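Local coordinates for protein short afifavidin (Afifella pfennigii, PDB 6HDT) that binds biotin in a strong non-covalent complex, as a dimeric bacterial avidin whose exact biological role is still obscure, at residues G71-W76 with N84-W89. Residues are numbered along the deposited sequence; the frame is centred on the assembly and turned at random.
With BTN (biotin), chain E.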
loop_
_atom_site.group_PDB
_atom_site.type_symbol
_atom_site.label_atom_id
_atom_site.label_comp_id
_atom_site.label_asym_id
_atom_site.label_seq_id
_atom_site.Cartn_x
_atom_site.Cartn_y
_atom_site.Cartn_z
ATOM N N GLY A 71 -5.999 0.081 1.238
ATOM C CA GLY A 71 -4.778 0.048 0.429
ATOM C C GLY A 71 -3.931 -1.104 0.896
ATOM O O GLY A 71 -3.872 -1.381 2.100
ATOM N N PHE A 72 -3.280 -1.778 -0.051
ATOM C CA PHE A 72 -2.444 -2.907 0.308
ATOM C C PHE A 72 -1.358 -3.152 -0.710
ATOM O O PHE A 72 -1.471 -2.798 -1.878
ATOM C CB PHE A 72 -3.242 -4.191 0.536
ATOM C CG PHE A 72 -4.134 -4.581 -0.616
ATOM C CD1 PHE A 72 -5.450 -4.146 -0.682
ATOM C CD2 PHE A 72 -3.680 -5.434 -1.596
ATOM C CE1 PHE A 72 -6.260 -4.516 -1.736
ATOM C CE2 PHE A 72 -4.478 -5.803 -2.662
ATOM C CZ PHE A 72 -5.797 -5.352 -2.725
ATOM N N THR A 73 -0.282 -3.749 -0.212
ATOM C CA THR A 73 0.914 -3.980 -1.017
ATOM C C THR A 73 1.296 -5.447 -1.043
ATOM O O THR A 73 1.123 -6.131 -0.048
ATOM C CB THR A 73 2.074 -3.154 -0.466
ATOM O OG1 THR A 73 1.732 -1.780 -0.553
ATOM C CG2 THR A 73 3.372 -3.390 -1.229
ATOM N N VAL A 74 1.817 -5.912 -2.181
ATOM C CA VAL A 74 2.383 -7.252 -2.334
ATOM C C VAL A 74 3.791 -7.099 -2.953
ATOM O O VAL A 74 3.973 -6.499 -4.021
ATOM C CB VAL A 74 1.542 -8.139 -3.261
ATOM C CG1 VAL A 74 2.285 -9.428 -3.609
ATOM C CG2 VAL A 74 0.188 -8.429 -2.657
ATOM N N ALA A 75 4.768 -7.644 -2.258
ATOM C CA ALA A 75 6.120 -7.751 -2.795
ATOM C C ALA A 75 6.276 -9.130 -3.469
ATOM O O ALA A 75 6.009 -10.165 -2.833
ATOM C CB ALA A 75 7.099 -7.598 -1.660
ATOM N N TRP A 76 6.699 -9.165 -4.739
ATOM C CA TRP A 76 6.641 -10.412 -5.514
ATOM C C TRP A 76 7.866 -11.290 -5.264
ATOM O O TRP A 76 8.662 -11.525 -6.164
ATOM C CB TRP A 76 6.396 -10.115 -6.998
ATOM C CG TRP A 76 5.078 -9.409 -7.173
ATOM C CD1 TRP A 76 4.879 -8.093 -7.386
ATOM C CD2 TRP A 76 3.777 -10.008 -7.079
ATOM N NE1 TRP A 76 3.491 -7.802 -7.428
ATOM C CE2 TRP A 76 2.816 -8.978 -7.275
ATOM C CE3 TRP A 76 3.331 -11.326 -6.924
ATOM C CZ2 TRP A 76 1.451 -9.228 -7.252
ATOM C CZ3 TRP A 76 1.969 -11.558 -6.883
ATOM C CH2 TRP A 76 1.059 -10.522 -7.082
ATOM N N ASN A 84 10.974 -9.495 -8.708
ATOM C CA ASN A 84 11.732 -8.252 -8.486
ATOM C C ASN A 84 10.874 -7.009 -8.715
ATOM O O ASN A 84 11.157 -6.154 -9.545
ATOM C CB ASN A 84 12.985 -8.234 -9.362
ATOM C CG ASN A 84 13.924 -7.120 -8.987
ATOM O OD1 ASN A 84 13.961 -6.702 -7.842
ATOM N ND2 ASN A 84 14.701 -6.637 -9.959
ATOM N N SER A 85 9.776 -6.952 -7.978
ATOM C CA SER A 85 8.740 -5.970 -8.216
ATOM C C SER A 85 7.846 -5.921 -6.997
ATOM O O SER A 85 7.826 -6.855 -6.198
ATOM C CB SER A 85 7.895 -6.387 -9.420
ATOM O OG SER A 85 7.379 -7.695 -9.224
ATOM N N VAL A 86 7.099 -4.828 -6.894
ATOM C CA VAL A 86 6.146 -4.610 -5.818
ATOM C C VAL A 86 4.919 -3.931 -6.403
ATOM O O VAL A 86 5.061 -2.972 -7.133
ATOM C CB VAL A 86 6.725 -3.675 -4.734
ATOM C CG1 VAL A 86 5.683 -3.347 -3.678
ATOM C CG2 VAL A 86 7.973 -4.264 -4.118
ATOM N N THR A 87 3.726 -4.379 -6.005
ATOM C CA THR A 87 2.453 -3.685 -6.380
ATOM C C THR A 87 1.731 -3.153 -5.142
ATOM O O THR A 87 1.740 -3.768 -4.084
ATOM C CB THR A 87 1.505 -4.668 -7.115
ATOM O OG1 THR A 87 2.168 -5.277 -8.222
ATOM C CG2 THR A 87 0.221 -4.032 -7.605
ATOM N N SER A 88 1.083 -1.993 -5.283
ATOM C CA SER A 88 0.112 -1.544 -4.286
ATOM C C SER A 88 -1.204 -1.276 -4.966
ATOM O O SER A 88 -1.250 -0.696 -6.017
ATOM C CB SER A 88 0.567 -0.297 -3.545
ATOM O OG SER A 88 1.914 -0.457 -2.986
ATOM N N TRP A 89 -2.286 -1.630 -4.278
ATOM C CA TRP A 89 -3.612 -1.351 -4.755
ATOM C C TRP A 89 -4.236 -0.371 -3.791
ATOM O O TRP A 89 -3.972 -0.439 -2.595
ATOM C CB TRP A 89 -4.463 -2.617 -4.712
ATOM C CG TRP A 89 -4.196 -3.677 -5.708
ATOM C CD1 TRP A 89 -4.928 -3.962 -6.817
ATOM C CD2 TRP A 89 -3.156 -4.646 -5.650
ATOM N NE1 TRP A 89 -4.398 -5.036 -7.470
ATOM C CE2 TRP A 89 -3.306 -5.481 -6.773
ATOM C CE3 TRP A 89 -2.113 -4.899 -4.750
ATOM C CZ2 TRP A 89 -2.468 -6.559 -7.014
ATOM C CZ3 TRP A 89 -1.258 -5.973 -5.011
ATOM C CH2 TRP A 89 -1.434 -6.775 -6.122
HETATM C C11 BTN E . 5.332 -9.260 -11.822
HETATM O O11 BTN E . 6.236 -8.412 -11.699
HETATM O O12 BTN E . 4.952 -9.665 -12.946
HETATM C C10 BTN E . 4.685 -9.778 -10.550
HETATM C C9 BTN E . 3.205 -10.114 -10.728
HETATM C C8 BTN E . 2.341 -8.864 -10.913
HETATM C C7 BTN E . 0.870 -9.165 -11.192
HETATM C C2 BTN E . 0.101 -7.857 -11.343
HETATM S S1 BTN E . -0.222 -6.983 -9.822
HETATM C C6 BTN E . -1.426 -5.950 -10.606
HETATM C C5 BTN E . -2.158 -6.856 -11.579
HETATM N N1 BTN E . -3.294 -7.501 -10.984
HETATM C C3 BTN E . -3.216 -8.826 -10.874
HETATM O O3 BTN E . -4.117 -9.548 -10.413
HETATM N N2 BTN E . -2.006 -9.212 -11.357
HETATM C C4 BTN E . -1.295 -8.077 -11.924
#
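Phe72 and Trp89 form a hydrogen-bonded pair in an antiparallel hairpin of the eight-stranded avidin barrel. Their backbones exchange two hydrogen bonds, and Val74 and Thr87 do the same. A fifth backbone bond, Trp76 N to Ser85 O, continues the ladder to the corner at Trp76. Phe72, Val74, Thr87 and Trp89 share the inner, biotin-facing side of the sheet.

The Phe72 ring and the five-membered ring of Trp89 are turned only 20° from each other but displaced, with little face-to-face overlap. Trp89 CB makes a CH-pi contact over the Phe72 face. Val74 CG2 touches Trp89 CZ3 at 3.7 Å.

The Trp76 indole is sandwiched between Val74 CG1 on one face and biotin C9 on the other. With an alanine in place of Trp76, the biotin tail would probably lose this flat wall and Thr87 OG1 its indole donor.

On the opposite side, Thr73 CG2 presses tightly on Val86 CG1, at 3.4 Å.

Trp89 NE1 is hydrogen-bonded to Asp123 OD2, which also bonds biotin. Ser85 OG, between its backbone N and carbonyl carbon (chi1 55°), donates to biotin O11 at 2.8 Å. Trp76 NE1 reaches Thr87 OG1 at 3.0 Å, nearly in the indole plane, and that same oxygen lies 3.3 Å from biotin S1.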